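PDB 6WI4: caspase-3 from Porites astreoides, which probably acts in coral apoptosis as a cysteine protease of the caspase family, cutting target proteins after aspartate residues. Local coordinates for residues N194-Y200 / K212-S216; C130-M136 / S152-Y158; M28-R33 / I87-G91; R48-F52 / Y227-E231. All blocks are in the same frame, centred on the assembly; numbering follows the deposited sequence.

Contact 1: N194-Y200 / K212-S216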
loop_
_atom_site.group_PDB
_atom_site.type_symbol
_atom_site.label_atom_id
_atom_site.label_comp_id
_atom_site.label_asym_id
_atom_site.label_seq_id
_atom_site.Cartn_x
_atom_site.Cartn_y
_atom_site.Cartn_z
ATOM N N ASN A 194 4.784 6.862 9.991
ATOM C CA ASN A 194 6.066 6.312 10.414
ATOM C C ASN A 194 6.361 6.619 11.878
ATOM O O ASN A 194 6.898 5.768 12.599
ATOM C CB ASN A 194 7.185 6.847 9.535
ATOM C CG ASN A 194 8.520 6.209 9.864
ATOM O OD1 ASN A 194 8.587 5.098 10.406
ATOM N ND2 ASN A 194 9.592 6.925 9.568
ATOM N N ALA A 195 6.037 7.834 12.336
ATOM C CA ALA A 195 6.228 8.155 13.751
ATOM C C ALA A 195 5.478 7.172 14.635
ATOM O O ALA A 195 5.990 6.744 15.677
ATOM C CB ALA A 195 5.770 9.584 14.036
ATOM N N MET A 196 4.274 6.785 14.218
ATOM C CA MET A 196 3.463 5.845 14.986
ATOM C C MET A 196 4.007 4.422 14.882
ATOM O O MET A 196 4.153 3.731 15.897
ATOM C CB MET A 196 2.015 5.928 14.496
ATOM C CG MET A 196 1.007 5.137 15.293
ATOM S SD MET A 196 -0.666 5.570 14.747
ATOM C CE MET A 196 -0.666 7.343 14.944
ATOM N N VAL A 197 4.325 3.965 13.665
ATOM C CA VAL A 197 4.871 2.618 13.496
ATOM C C VAL A 197 6.147 2.449 14.310
ATOM O O VAL A 197 6.403 1.379 14.879
ATOM C CB VAL A 197 5.103 2.318 12.000
ATOM C CG1 VAL A 197 5.917 1.052 11.826
ATOM C CG2 VAL A 197 3.757 2.184 11.274
ATOM N N SER A 198 6.957 3.511 14.395
ATOM C CA SER A 198 8.244 3.497 15.077
ATOM C C SER A 198 8.120 3.401 16.595
ATOM O O SER A 198 9.155 3.375 17.270
ATOM C CB SER A 198 9.032 4.750 14.690
ATOM O OG SER A 198 9.457 4.674 13.334
ATOM N N THR A 199 6.905 3.355 17.145
ATOM C CA THR A 199 6.740 3.159 18.583
ATOM C C THR A 199 6.344 1.733 18.955
ATOM O O THR A 199 6.449 1.370 20.135
ATOM C CB THR A 199 5.708 4.143 19.156
ATOM O OG1 THR A 199 4.402 3.852 18.649
ATOM C CG2 THR A 199 6.084 5.583 18.805
ATOM N N TYR A 200 5.907 0.922 17.990
ATOM C CA TYR A 200 5.451 -0.434 18.275
ATOM C C TYR A 200 6.618 -1.329 18.689
ATOM O O TYR A 200 7.746 -1.178 18.211
ATOM C CB TYR A 200 4.790 -1.054 17.039
ATOM C CG TYR A 200 3.338 -0.729 16.755
ATOM C CD1 TYR A 200 2.988 0.379 15.998
ATOM C CD2 TYR A 200 2.327 -1.590 17.169
ATOM C CE1 TYR A 200 1.658 0.670 15.715
ATOM C CE2 TYR A 200 0.996 -1.315 16.893
ATOM C CZ TYR A 200 0.668 -0.187 16.162
ATOM O OH TYR A 200 -0.657 0.076 15.882
ATOM N N LYS A 212 10.609 -6.658 18.952
ATOM C CA LYS A 212 11.254 -6.155 17.747
ATOM C C LYS A 212 10.456 -4.980 17.198
ATOM O O LYS A 212 9.309 -4.747 17.582
ATOM C CB LYS A 212 11.410 -7.253 16.690
ATOM C CG LYS A 212 12.167 -8.483 17.202
ATOM C CD LYS A 212 13.576 -8.132 17.672
ATOM C CE LYS A 212 14.350 -9.418 17.942
ATOM N NZ LYS A 212 15.774 -9.179 18.299
ATOM N N ARG A 213 11.093 -4.220 16.315
ATOM C CA ARG A 213 10.642 -2.872 15.974
ATOM C C ARG A 213 10.345 -2.766 14.480
ATOM O O ARG A 213 10.572 -3.699 13.707
ATOM C CB ARG A 213 11.698 -1.842 16.387
ATOM C CG ARG A 213 12.275 -2.084 17.787
ATOM C CD ARG A 213 11.208 -1.958 18.874
ATOM N NE ARG A 213 10.563 -0.658 18.820
ATOM C CZ ARG A 213 11.086 0.472 19.285
ATOM N NH1 ARG A 213 10.420 1.605 19.137
ATOM N NH2 ARG A 213 12.268 0.478 19.901
ATOM N N GLN A 214 9.849 -1.595 14.079
ATOM C CA GLN A 214 9.551 -1.353 12.673
ATOM C C GLN A 214 9.594 0.139 12.377
ATOM O O GLN A 214 9.311 0.972 13.238
ATOM C CB GLN A 214 8.181 -1.929 12.302
ATOM C CG GLN A 214 7.886 -1.972 10.814
ATOM C CD GLN A 214 6.666 -2.815 10.526
ATOM O OE1 GLN A 214 6.497 -3.891 11.107
ATOM N NE2 GLN A 214 5.796 -2.331 9.638
ATOM N N VAL A 215 9.957 0.452 11.129
ATOM C CA VAL A 215 10.003 1.801 10.578
ATOM C C VAL A 215 9.383 1.696 9.198
ATOM O O VAL A 215 9.751 0.796 8.440
ATOM C CB VAL A 215 11.461 2.301 10.473
ATOM C CG1 VAL A 215 11.563 3.568 9.675
ATOM C CG2 VAL A 215 12.065 2.485 11.861
ATOM N N SER A 216 8.425 2.567 8.878
ATOM C CA SER A 216 7.856 2.537 7.533
ATOM C C SER A 216 8.604 3.531 6.652
ATOM O O SER A 216 9.344 4.392 7.136
ATOM C CB SER A 216 6.354 2.839 7.548
ATOM O OG SER A 216 6.054 4.075 8.177
HETATM O O HOH W 1 8.765 0.231 16.086
#
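Val197 sets its CG1 methyl on the aliphatic part of Gln214, 3.7 Å from Gln214 CG, while its other branch, CG2, faces the hydroxyl of Ser216. With CG1 anti to the backbone N (chi1 169°), the methyl reaches out from the last turn of helix 186-197 to the chain that leads into strand 217-220. The Gln214 amide, still beside that methyl, is held by Ser152 O and the backbone N of Trp160. Ser216 meets Asn194: its N donates to Asn194 OD1 at 3.0 Å, coming in well above the plane of that amide, and Ser216 OG rests 3.2 Å from Asn194 CA. At the other end Arg213 bends back on itself toward the type I turn, Val197 to Tyr200, that ends the helix. Its NE donates to Tyr200 O at 2.9 Å with an angle of 153°, and NH1 adds a weak bond to Ser198 O. Water 1 accepts from Gln214 N at 2.9 Å and lies 2.7 Å from Tyr200 O. Carbonyls beyond the last helical turn are thus met by a guanidinium group and a water, and a positive charge beside the C-terminal end of a helix would probably suit its dipole.

Contact 2: C130-M136 / S152-Y158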
loop_
_atom_site.group_PDB
_atom_site.type_symbol
_atom_site.label_atom_id
_atom_site.label_comp_id
_atom_site.label_asym_id
_atom_site.label_seq_id
_atom_site.Cartn_x
_atom_site.Cartn_y
_atom_site.Cartn_z
ATOM N N CYS A 130 6.320 -8.169 3.848
ATOM C CA CYS A 130 7.710 -8.150 4.261
ATOM C C CYS A 130 8.586 -7.692 3.106
ATOM O O CYS A 130 8.234 -7.836 1.932
ATOM C CB CYS A 130 8.128 -9.530 4.749
ATOM S SG CYS A 130 7.444 -9.938 6.349
ATOM N N GLN A 131 9.730 -7.100 3.454
ATOM C CA GLN A 131 10.698 -6.616 2.476
ATOM C C GLN A 131 12.047 -7.291 2.686
ATOM O O GLN A 131 13.084 -6.761 2.279
ATOM C CB GLN A 131 10.808 -5.089 2.548
ATOM C CG GLN A 131 9.506 -4.392 2.134
ATOM C CD GLN A 131 9.483 -2.884 2.379
ATOM O OE1 GLN A 131 8.526 -2.360 2.960
ATOM N NE2 GLN A 131 10.508 -2.180 1.912
ATOM N N GLY A 132 12.036 -8.467 3.294
ATOM C CA GLY A 132 13.250 -9.121 3.736
ATOM C C GLY A 132 12.944 -9.999 4.931
ATOM O O GLY A 132 11.788 -10.240 5.267
ATOM N N HIS A 133 14.008 -10.465 5.585
ATOM C CA HIS A 133 13.823 -11.405 6.683
ATOM C C HIS A 133 14.694 -11.064 7.888
ATOM O O HIS A 133 15.114 -11.968 8.622
ATOM C CB HIS A 133 14.114 -12.836 6.228
ATOM C CG HIS A 133 15.443 -12.991 5.558
ATOM N ND1 HIS A 133 15.579 -13.092 4.190
ATOM C CD2 HIS A 133 16.697 -13.041 6.067
ATOM C CE1 HIS A 133 16.860 -13.209 3.885
ATOM N NE2 HIS A 133 17.560 -13.178 5.005
ATOM N N GLU A 134 14.983 -9.782 8.108
ATOM C CA GLU A 134 15.658 -9.322 9.312
ATOM C C GLU A 134 14.673 -8.639 10.252
ATOM O O GLU A 134 13.733 -7.964 9.815
ATOM C CB GLU A 134 16.796 -8.345 8.984
ATOM C CG GLU A 134 17.854 -8.906 8.046
ATOM C CD GLU A 134 18.665 -10.021 8.679
ATOM O OE1 GLU A 134 18.838 -10.002 9.917
ATOM O OE2 GLU A 134 19.126 -10.918 7.938
ATOM N N TYR A 135 14.906 -8.817 11.549
ATOM C CA TYR A 135 14.237 -8.053 12.591
ATOM C C TYR A 135 14.961 -6.729 12.842
ATOM O O TYR A 135 16.162 -6.589 12.582
ATOM C CB TYR A 135 14.174 -8.848 13.904
ATOM C CG TYR A 135 13.404 -10.145 13.851
ATOM C CD1 TYR A 135 12.014 -10.150 13.785
ATOM C CD2 TYR A 135 14.062 -11.372 13.900
ATOM C CE1 TYR A 135 11.304 -11.335 13.749
ATOM C CE2 TYR A 135 13.354 -12.566 13.860
ATOM C CZ TYR A 135 11.976 -12.544 13.787
ATOM O OH TYR A 135 11.263 -13.728 13.745
ATOM N N MET A 136 14.214 -5.759 13.373
ATOM C CA MET A 136 14.747 -4.470 13.800
ATOM C C MET A 136 14.832 -4.443 15.324
ATOM O O MET A 136 13.860 -4.784 15.999
ATOM C CB MET A 136 13.854 -3.330 13.314
ATOM C CG MET A 136 14.527 -2.343 12.406
ATOM S SD MET A 136 13.393 -1.056 11.853
ATOM C CE MET A 136 13.133 -1.558 10.150
ATOM N N SER A 152 5.308 -0.526 4.115
ATOM C CA SER A 152 5.096 -0.764 5.544
ATOM C C SER A 152 6.400 -0.815 6.342
ATOM O O SER A 152 6.382 -0.526 7.545
ATOM C CB SER A 152 4.306 -2.059 5.757
ATOM O OG SER A 152 5.037 -3.224 5.376
ATOM N N THR A 153 7.520 -1.191 5.725
ATOM C CA THR A 153 8.766 -1.398 6.465
ATOM C C THR A 153 9.924 -0.843 5.635
ATOM O O THR A 153 9.736 0.024 4.777
ATOM C CB THR A 153 8.899 -2.881 6.890
ATOM O OG1 THR A 153 9.982 -3.005 7.826
ATOM C CG2 THR A 153 9.134 -3.827 5.705
ATOM N N VAL A 154 11.142 -1.290 5.940
ATOM C CA VAL A 154 12.378 -0.803 5.329
ATOM C C VAL A 154 12.967 -1.944 4.509
ATOM O O VAL A 154 12.830 -3.113 4.901
ATOM C CB VAL A 154 13.352 -0.311 6.414
ATOM C CG1 VAL A 154 14.774 -0.110 5.860
ATOM C CG2 VAL A 154 12.829 0.945 7.055
ATOM N N PRO A 155 13.588 -1.679 3.359
ATOM C CA PRO A 155 14.180 -2.768 2.579
ATOM C C PRO A 155 15.100 -3.635 3.422
ATOM O O PRO A 155 15.962 -3.134 4.158
ATOM C CB PRO A 155 14.945 -2.028 1.475
ATOM C CG PRO A 155 14.131 -0.810 1.257
ATOM C CD PRO A 155 13.649 -0.398 2.629
ATOM N N GLY A 156 14.886 -4.947 3.331
ATOM C CA GLY A 156 15.663 -5.936 4.043
ATOM C C GLY A 156 15.002 -6.494 5.283
ATOM O O GLY A 156 15.542 -7.429 5.888
ATOM N N TYR A 157 13.848 -5.971 5.671
ATOM C CA TYR A 157 13.284 -6.264 6.976
ATOM C C TYR A 157 11.895 -6.876 6.876
ATOM O O TYR A 157 11.143 -6.614 5.933
ATOM C CB TYR A 157 13.207 -4.992 7.815
ATOM C CG TYR A 157 14.547 -4.428 8.229
ATOM C CD1 TYR A 157 15.142 -4.831 9.416
ATOM C CD2 TYR A 157 15.200 -3.485 7.447
ATOM C CE1 TYR A 157 16.356 -4.303 9.822
ATOM C CE2 TYR A 157 16.422 -2.952 7.843
ATOM C CZ TYR A 157 16.983 -3.369 9.034
ATOM O OH TYR A 157 18.195 -2.852 9.442
ATOM N N TYR A 158 11.557 -7.662 7.897
ATOM C CA TYR A 158 10.184 -8.094 8.118
ATOM C C TYR A 158 9.263 -6.897 8.348
ATOM O O TYR A 158 9.694 -5.804 8.737
ATOM C CB TYR A 158 10.099 -8.983 9.358
ATOM C CG TYR A 158 10.725 -10.357 9.268
ATOM C CD1 TYR A 158 10.320 -11.269 8.306
ATOM C CD2 TYR A 158 11.690 -10.754 10.190
ATOM C CE1 TYR A 158 10.869 -12.541 8.250
ATOM C CE2 TYR A 158 12.240 -12.022 10.146
ATOM C CZ TYR A 158 11.826 -12.908 9.174
ATOM O OH TYR A 158 12.377 -14.173 9.128
HETATM O O HOH W 2 6.017 -3.310 2.857
HETATM O O HOH W 3 16.626 -9.620 4.491
HETATM O O HOH W 4 11.724 -6.133 10.771
#
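Gly156 and Tyr157 both face Gln131, a G1 beta bulge: Gly156 N donates to Gln131 O at 2.8 Å, and Gln131 N donates to Tyr157 O at 2.9 Å. Next to it two glycines press together, and a side chain on Gly132 would run into Gly156 C. The Gln131 side chain reaches alongside Thr153, where its OE1 accepts from Thr153 N at 3.2 Å, and water 2 lies 2.7 Å from Gln131 OE1. Cys130, Gln131 and Gly132 end a QACQG sequence that fits the QACXG signature of caspases, whose cysteine is the nucleophile, so the loop 130-136 probably belongs to the active site; the bound peptide packs on Cys130, Tyr135 and Tyr158. The ring of Tyr158 is enclosed from several directions. One face carries His133 CA, 3.6 Å from the ring centroid, and Cys130 SG lies at the edge, 3.7 Å from Tyr158 CD1. The ring also turns an edge to the face of Tyr135, centroids 4.8 Å apart and planes at 50°. An alanine in place of Tyr158 would strip the cover from the His133 backbone and is likely to leave the Tyr135 ring freer to turn beside the peptide. Farther along, Tyr158 N donates to Glu134 O at 2.9 Å, and water 4 links that same Glu134 O to Tyr158 O.

Contact 3: M28-R33 / I87-G91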
loop_
_atom_site.group_PDB
_atom_site.type_symbol
_atom_site.label_atom_id
_atom_site.label_comp_id
_atom_site.label_asym_id
_atom_site.label_seq_id
_atom_site.Cartn_x
_atom_site.Cartn_y
_atom_site.Cartn_z
ATOM N N MET A 28 4.540 -20.643 1.041
ATOM C CA MET A 28 3.982 -19.909 2.172
ATOM C C MET A 28 2.694 -20.524 2.703
ATOM O O MET A 28 1.992 -19.881 3.491
ATOM C CB MET A 28 3.734 -18.442 1.787
ATOM C CG MET A 28 4.991 -17.655 1.450
ATOM S SD MET A 28 6.250 -17.654 2.752
ATOM C CE MET A 28 5.374 -16.989 4.136
ATOM N N ASP A 29 2.368 -21.762 2.315
ATOM C CA ASP A 29 1.087 -22.329 2.728
ATOM C C ASP A 29 0.998 -22.495 4.243
ATOM O O ASP A 29 -0.107 -22.495 4.799
ATOM C CB ASP A 29 0.840 -23.669 2.026
ATOM C CG ASP A 29 2.010 -24.620 2.156
ATOM O OD1 ASP A 29 3.121 -24.266 1.711
ATOM O OD2 ASP A 29 1.812 -25.731 2.692
ATOM N N ARG A 30 2.132 -22.629 4.928
ATOM C CA ARG A 30 2.126 -22.771 6.380
ATOM C C ARG A 30 2.072 -21.437 7.110
ATOM O O ARG A 30 2.060 -21.428 8.346
ATOM C CB ARG A 30 3.359 -23.553 6.846
ATOM N N TYR A 31 2.029 -20.317 6.391
ATOM C CA TYR A 31 2.032 -18.989 7.009
ATOM C C TYR A 31 0.864 -18.148 6.508
ATOM O O TYR A 31 1.055 -17.084 5.917
ATOM C CB TYR A 31 3.362 -18.282 6.748
ATOM C CG TYR A 31 4.556 -19.103 7.205
ATOM C CD1 TYR A 31 4.943 -19.116 8.537
ATOM C CD2 TYR A 31 5.281 -19.872 6.304
ATOM C CE1 TYR A 31 6.025 -19.868 8.962
ATOM C CE2 TYR A 31 6.366 -20.630 6.721
ATOM C CZ TYR A 31 6.732 -20.619 8.048
ATOM O OH TYR A 31 7.810 -21.370 8.466
ATOM N N PRO A 32 -0.370 -18.585 6.760
ATOM C CA PRO A 32 -1.518 -17.734 6.425
ATOM C C PRO A 32 -1.431 -16.420 7.182
ATOM O O PRO A 32 -0.853 -16.342 8.266
ATOM C CB PRO A 32 -2.720 -18.567 6.878
ATOM C CG PRO A 32 -2.168 -19.472 7.921
ATOM C CD PRO A 32 -0.790 -19.806 7.472
ATOM N N ARG A 33 -2.013 -15.379 6.604
ATOM C CA ARG A 33 -1.807 -14.024 7.118
ATOM C C ARG A 33 -3.004 -13.594 7.969
ATOM O O ARG A 33 -3.785 -12.706 7.618
ATOM C CB ARG A 33 -1.539 -13.073 5.953
ATOM C CG ARG A 33 -0.247 -13.395 5.176
ATOM C CD ARG A 33 0.076 -12.374 4.069
ATOM N NE ARG A 33 0.191 -11.046 4.658
ATOM C CZ ARG A 33 -0.765 -10.119 4.641
ATOM N NH1 ARG A 33 -1.907 -10.325 3.990
ATOM N NH2 ARG A 33 -0.561 -8.981 5.292
ATOM N N ILE A 87 -1.769 -3.588 -1.817
ATOM C CA ILE A 87 -1.697 -5.038 -1.723
ATOM C C ILE A 87 -1.224 -5.429 -0.334
ATOM O O ILE A 87 -0.334 -4.797 0.243
ATOM C CB ILE A 87 -0.808 -5.644 -2.831
ATOM C CG1 ILE A 87 -0.903 -7.175 -2.799
ATOM C CG2 ILE A 87 0.620 -5.136 -2.728
ATOM C CD1 ILE A 87 -0.447 -7.843 -4.107
ATOM N N LEU A 88 -1.860 -6.463 0.206
ATOM C CA LEU A 88 -1.608 -7.000 1.536
ATOM C C LEU A 88 -1.219 -8.456 1.338
ATOM O O LEU A 88 -2.061 -9.271 0.948
ATOM C CB LEU A 88 -2.862 -6.871 2.408
ATOM C CG LEU A 88 -3.682 -5.586 2.260
ATOM C CD1 LEU A 88 -5.024 -5.759 2.979
ATOM C CD2 LEU A 88 -2.916 -4.399 2.838
ATOM N N THR A 89 0.049 -8.790 1.565
ATOM C CA THR A 89 0.524 -10.119 1.175
ATOM C C THR A 89 1.881 -10.374 1.824
ATOM O O THR A 89 2.404 -9.539 2.567
ATOM C CB THR A 89 0.582 -10.246 -0.355
ATOM O OG1 THR A 89 0.834 -11.611 -0.725
ATOM C CG2 THR A 89 1.649 -9.333 -0.985
ATOM N N HIS A 90 2.449 -11.548 1.543
ATOM C CA HIS A 90 3.833 -11.811 1.907
ATOM C C HIS A 90 4.775 -11.135 0.913
ATOM O O HIS A 90 4.398 -10.800 -0.213
ATOM C CB HIS A 90 4.106 -13.320 1.934
ATOM C CG HIS A 90 3.646 -13.988 3.191
ATOM N ND1 HIS A 90 4.106 -13.612 4.430
ATOM C CD2 HIS A 90 2.787 -15.013 3.405
ATOM C CE1 HIS A 90 3.542 -14.360 5.361
ATOM N NE2 HIS A 90 2.744 -15.227 4.763
ATOM N N GLY A 91 6.020 -10.951 1.334
ATOM C CA GLY A 91 7.008 -10.410 0.419
ATOM C C GLY A 91 8.420 -10.703 0.860
ATOM O O GLY A 91 8.672 -11.234 1.942
#
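Met28 lays its CE methyl over the centre of the His90 ring, 3.2 Å from the centroid, a tight CH-pi contact with the sulfur standing farther off above the same face. Bends at both chi2 (-56°) and chi3 (-57°) fold the chain back so that the methyl, not SD, does the touching. The opposite face is taken by Arg33 CG, 3.9 Å from the ring centroid and displaced toward the rim. At the edge His90 NE2 donates to Tyr31 O at 2.8 Å, almost straight at 173°, with the oxygen in the plane of the ring. One bond at the edge and carbon on both faces fix the rotation of the imidazole. Past CG, Arg33 runs along the backbone of the other segment: its guanidinium plane lies flat over the peptide between Leu88 and Thr89, with Arg33 CZ 3.4 Å from Thr89 N. Its NE forms a salt bridge with an acidic side chain of the bound peptide, and NH1 bonds Asn19 O. A leucine in place of Arg33 would probably leave that acidic group without its charged mate. An arginine on a ligand carboxylate, next to a histidine held by a backbone carbonyl, is consistent with the S1 pocket and the His-Gly element of the caspase active site.

Contact 4: R48-F52 / Y227-E231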
loop_
_atom_site.group_PDB
_atom_site.type_symbol
_atom_site.label_atom_id
_atom_site.label_comp_id
_atom_site.label_asym_id
_atom_site.label_seq_id
_atom_site.Cartn_x
_atom_site.Cartn_y
_atom_site.Cartn_z
ATOM N N ARG A 48 -12.967 4.526 0.323
ATOM C CA ARG A 48 -14.303 5.043 0.018
ATOM C C ARG A 48 -14.495 6.446 0.583
ATOM O O ARG A 48 -15.063 7.320 -0.086
ATOM C CB ARG A 48 -15.376 4.097 0.568
ATOM C CG ARG A 48 -15.497 2.808 -0.224
ATOM C CD ARG A 48 -16.740 1.987 0.148
ATOM N NE ARG A 48 -16.776 1.616 1.564
ATOM C CZ ARG A 48 -16.375 0.441 2.044
ATOM N NH1 ARG A 48 -15.901 -0.483 1.215
ATOM N NH2 ARG A 48 -16.445 0.190 3.348
ATOM N N ALA A 49 -14.042 6.672 1.821
ATOM C CA ALA A 49 -14.176 7.987 2.439
ATOM C C ALA A 49 -13.347 9.046 1.725
ATOM O O ALA A 49 -13.696 10.233 1.768
ATOM C CB ALA A 49 -13.787 7.909 3.907
ATOM N N LEU A 50 -12.249 8.649 1.075
ATOM C CA LEU A 50 -11.470 9.576 0.267
ATOM C C LEU A 50 -12.056 9.768 -1.130
ATOM O O LEU A 50 -11.441 10.447 -1.962
ATOM C CB LEU A 50 -10.019 9.086 0.169
ATOM C CG LEU A 50 -9.270 8.924 1.486
ATOM C CD1 LEU A 50 -7.890 8.326 1.220
ATOM C CD2 LEU A 50 -9.141 10.260 2.189
ATOM N N LYS A 51 -13.208 9.142 -1.406
ATOM C CA LYS A 51 -14.024 9.332 -2.603
ATOM C C LYS A 51 -13.473 8.554 -3.794
ATOM O O LYS A 51 -13.623 8.977 -4.939
ATOM C CB LYS A 51 -14.183 10.829 -2.930
ATOM C CG LYS A 51 -14.856 11.620 -1.798
ATOM C CD LYS A 51 -14.964 13.106 -2.108
ATOM C CE LYS A 51 -15.941 13.371 -3.242
ATOM N NZ LYS A 51 -17.327 12.933 -2.924
ATOM N N PHE A 52 -12.905 7.379 -3.539
ATOM C CA PHE A 52 -12.479 6.480 -4.598
ATOM C C PHE A 52 -13.498 5.360 -4.805
ATOM O O PHE A 52 -14.271 5.008 -3.908
ATOM C CB PHE A 52 -11.095 5.893 -4.284
ATOM C CG PHE A 52 -9.964 6.873 -4.489
ATOM C CD1 PHE A 52 -9.763 7.907 -3.589
ATOM C CD2 PHE A 52 -9.111 6.769 -5.587
ATOM C CE1 PHE A 52 -8.728 8.829 -3.773
ATOM C CE2 PHE A 52 -8.080 7.692 -5.779
ATOM C CZ PHE A 52 -7.896 8.721 -4.874
ATOM N N TYR A 227 -3.124 16.736 -1.552
ATOM C CA TYR A 227 -4.207 16.898 -0.596
ATOM C C TYR A 227 -5.436 16.173 -1.122
ATOM O O TYR A 227 -5.838 16.388 -2.269
ATOM C CB TYR A 227 -4.545 18.374 -0.392
ATOM C CG TYR A 227 -3.506 19.199 0.329
ATOM C CD1 TYR A 227 -3.477 19.248 1.718
ATOM C CD2 TYR A 227 -2.590 19.957 -0.376
ATOM C CE1 TYR A 227 -2.545 20.022 2.383
ATOM C CE2 TYR A 227 -1.655 20.735 0.283
ATOM C CZ TYR A 227 -1.640 20.759 1.660
ATOM O OH TYR A 227 -0.709 21.526 2.326
ATOM N N PHE A 228 -6.030 15.321 -0.284
ATOM C CA PHE A 228 -7.238 14.620 -0.705
ATOM C C PHE A 228 -8.451 15.544 -0.763
ATOM O O PHE A 228 -9.402 15.245 -1.492
ATOM C CB PHE A 228 -7.495 13.420 0.217
ATOM C CG PHE A 228 -6.545 12.282 -0.023
ATOM C CD1 PHE A 228 -6.696 11.462 -1.122
ATOM C CD2 PHE A 228 -5.476 12.066 0.828
ATOM C CE1 PHE A 228 -5.814 10.423 -1.362
ATOM C CE2 PHE A 228 -4.586 11.032 0.595
ATOM C CZ PHE A 228 -4.747 10.211 -0.492
ATOM N N PHE A 229 -8.424 16.671 -0.054
ATOM C CA PHE A 229 -9.527 17.635 -0.051
ATOM C C PHE A 229 -8.934 19.031 -0.119
ATOM O O PHE A 229 -8.937 19.779 0.865
ATOM C CB PHE A 229 -10.407 17.443 1.181
ATOM C CG PHE A 229 -11.020 16.074 1.249
ATOM C CD1 PHE A 229 -12.185 15.794 0.552
ATOM C CD2 PHE A 229 -10.410 15.058 1.970
ATOM C CE1 PHE A 229 -12.749 14.527 0.590
ATOM C CE2 PHE A 229 -10.971 13.775 2.010
ATOM C CZ PHE A 229 -12.140 13.515 1.319
ATOM N N PRO A 230 -8.403 19.413 -1.278
ATOM C CA PRO A 230 -7.670 20.684 -1.364
ATOM C C PRO A 230 -8.544 21.894 -1.117
ATOM O O PRO A 230 -8.011 22.974 -0.836
ATOM C CB PRO A 230 -7.097 20.674 -2.789
ATOM C CG PRO A 230 -7.891 19.671 -3.537
ATOM C CD PRO A 230 -8.415 18.677 -2.557
ATOM N N GLU A 231 -9.869 21.742 -1.171
ATOM C CA GLU A 231 -10.760 22.859 -0.888
ATOM C C GLU A 231 -10.625 23.361 0.543
ATOM O O GLU A 231 -11.017 24.497 0.829
ATOM C CB GLU A 231 -12.207 22.451 -1.170
ATOM C CG GLU A 231 -12.720 21.333 -0.273
ATOM C CD GLU A 231 -12.604 19.962 -0.914
ATOM O OE1 GLU A 231 -13.508 19.127 -0.678
ATOM O OE2 GLU A 231 -11.614 19.721 -1.647
HETATM O O HOH W 5 -9.741 12.640 -2.372
#
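Phe228 takes Leu50 CD1 over one face, 4.0 Å from its ring centroid and nearly on the normal, and meets Phe52 CE1 at its edge. Phe229 works by its edge instead: Phe229 CZ is 3.7 Å from Ala49 O, and Phe229 CE1 is 3.8 Å from Lys51 CD. All this gathers at the C-terminal end of helix 36-49, closed by a Schellman motif in which Lys51 takes a positive phi (80°) and its N bonds back to Arg48 O. From there the chain enters strand 53-58, an outer strand of the central sheet, so the contact joins a helix-to-strand corner of the caspase fold to the C-terminal tail. Leu50 is the wedge between the two aromatics. Its CG stands anti to the carbonyl carbon (chi1 -59°), which swings the branched end toward the tail; there CD1 sits over the face of Phe228, while CD2 lies in the angle between the rings, 4.0 Å from both Phe228 CG and Phe229 CE2. Behind Phe228, Met124 of the central sheet and Ile186 and Met189 of helix 186-197 carry the apolar packing inward. Phe228 O also accepts from Arg11 NH1. Water 5 spans the two segments, donating to Leu50 O at 2.8 Å and to Phe228 O at 2.8 Å.

In the fold
From the N terminus, segment 28-33 comes first, then segment 48-52 opens contact 4; contact 3 closes at 87-91, inside the long loop of contact 4, so these two cross. Contact 2 follows, closing at 152-158, and contact 1 closes at 212-216; both nest in that loop, one after the other. Last, residues 227-231 close contact 4, tying the C-terminal tail to the end of helix 36-49 on the other side of the chain's centre from contacts 2 and 3. Contact 2 touches both contact 3 and contact 1: Cys130 CB packs on Gly91 O, and Arg213 N probably bonds Met136 O, joining the peptide site to the chain beside helix 186-197.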